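Local coordinates for secreted effector protein sseI (Salmonella enterica subsp. enterica serovar Typhimurium, PDB 4G29) that is a virulence factor whose catalytic domain has the papain-like fold of the cysteine protease superfamily and probably acts through a cysteine-based active site, at residues A[158-162]-A[163-167]. Residues are numbered along the deposited sequence; the frame is centred on the assembly and turned at random.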
# COMPACT_ATOMS: atom_id res chain seq x y z
N GLU A 158 -1.02 20.20 -5.32
CA GLU A 158 -1.13 18.89 -5.94
C GLU A 158 -2.48 18.68 -6.57
O GLU A 158 -3.49 19.00 -5.96
CB GLU A 158 -0.94 17.78 -4.89
CG GLU A 158 0.47 17.55 -4.54
CD GLU A 158 1.28 17.05 -5.71
OE1 GLU A 158 1.09 15.86 -6.13
OE2 GLU A 158 2.10 17.85 -6.20
N SER A 159 -2.52 18.08 -7.75
CA SER A 159 -3.80 17.78 -8.35
C SER A 159 -4.38 16.59 -7.62
O SER A 159 -3.69 15.62 -7.44
CB SER A 159 -3.69 17.43 -9.82
OG SER A 159 -5.03 17.42 -10.35
N MSE A 160 -5.65 16.67 -7.22
CA MSE A 160 -6.31 15.52 -6.60
C MSE A 160 -6.99 14.65 -7.68
O MSE A 160 -7.59 13.61 -7.40
CB MSE A 160 -7.28 15.95 -5.52
CG MSE A 160 -6.63 16.41 -4.16
SE MSE A 160 -5.40 15.23 -3.31
CE MSE A 160 -3.71 15.93 -4.01
N ALA A 161 -6.85 15.07 -8.93
CA ALA A 161 -7.34 14.28 -10.07
C ALA A 161 -6.69 12.91 -10.13
O ALA A 161 -5.47 12.78 -10.16
CB ALA A 161 -7.11 15.05 -11.39
N GLY A 162 -7.50 11.85 -10.09
CA GLY A 162 -6.97 10.49 -10.13
C GLY A 162 -6.49 9.98 -8.78
O GLY A 162 -5.96 8.86 -8.67
N LYS A 163 -6.69 10.78 -7.74
CA LYS A 163 -6.39 10.35 -6.37
C LYS A 163 -7.63 9.74 -5.73
O LYS A 163 -8.79 10.27 -5.86
CB LYS A 163 -5.95 11.53 -5.51
CG LYS A 163 -4.52 11.99 -5.60
CD LYS A 163 -3.85 11.83 -6.90
CE LYS A 163 -2.47 12.57 -6.97
NZ LYS A 163 -2.07 12.56 -8.40
N VAL A 164 -7.41 8.63 -5.07
CA VAL A 164 -8.45 7.94 -4.33
C VAL A 164 -8.18 8.08 -2.84
O VAL A 164 -7.15 7.64 -2.36
CB VAL A 164 -8.57 6.45 -4.72
CG1 VAL A 164 -9.71 5.76 -3.96
CG2 VAL A 164 -8.71 6.28 -6.26
N PHE A 165 -9.10 8.70 -2.10
CA PHE A 165 -8.92 8.89 -0.65
C PHE A 165 -9.26 7.64 0.12
O PHE A 165 -10.29 7.00 -0.11
CB PHE A 165 -9.74 10.07 -0.15
CG PHE A 165 -9.34 11.36 -0.77
CD1 PHE A 165 -8.23 12.05 -0.28
CD2 PHE A 165 -10.09 11.93 -1.79
CE1 PHE A 165 -7.84 13.22 -0.88
CE2 PHE A 165 -9.70 13.14 -2.35
CZ PHE A 165 -8.58 13.75 -1.90
N VAL A 166 -8.32 7.28 1.00
CA VAL A 166 -8.52 6.30 2.05
C VAL A 166 -9.07 6.96 3.31
O VAL A 166 -10.01 6.46 3.93
CB VAL A 166 -7.24 5.59 2.34
CG1 VAL A 166 -7.43 4.64 3.53
CG2 VAL A 166 -6.85 4.79 1.07
N THR A 167 -8.49 8.11 3.64
CA THR A 167 -8.96 8.99 4.71
C THR A 167 -9.17 10.40 4.20
O THR A 167 -8.71 10.73 3.14
CB THR A 167 -7.96 9.04 5.91
OG1 THR A 167 -6.75 9.71 5.52
CG2 THR A 167 -7.68 7.68 6.48
O HOH W 1 -9.89 12.91 -6.31
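Met-160 and Lys-163 are the first and last residues of a type II beta turn that leads the chain into 164-165, an outermost strand of the antiparallel sheet in this papain-like domain. The turn is closed by Lys-163 N, which donates to Met-160 O at 3.0 Å with an N-H...O angle of 156°; the donor sits well above the carbonyl plane. Gly-162 fills the third position with a positive phi of 82°, which suits glycine in a type II turn. Just upstream, Ser-159 OG accepts a bond from Ala-161 N, forming an ST turn that overlaps the start of the beta turn.

The tighter side is built by the lysine chain. With CG beside its own backbone N (chi1 -81°) and a bend at chi2, Lys-163 folds back along the turn. Its CE makes a close carbon-oxygen contact, not a hydrogen bond, with Ser-159 O at 3.3 Å. Lys-163 CG lies 4.1 Å from SE of Met-160, a selenomethionine here. Both side chains also touch Tyr-134 of the neighbouring strand 132-138, while Gly-162 O accepts from Thr-136 OG1 and Val-164 pairs through its backbone with Tyr-135. Glu-158 OE1 makes a salt bridge with Arg-153 and lies 5.1 Å from Lys-163 NZ, too far for a salt bridge.

The other side is looser. Phe-165 meets Met-160 in a Met-aromatic contact, the two side chains crossing at about a right angle. The selenium of Met-160 approaches the ring obliquely, 3.8 Å from Phe-165 CZ. Ala-161 and Val-164 are exposed, and solvent reaches the turn itself: one water donates to Met-160 O, which thus accepts two bonds, and also to Lys-163 O at 2.9 Å.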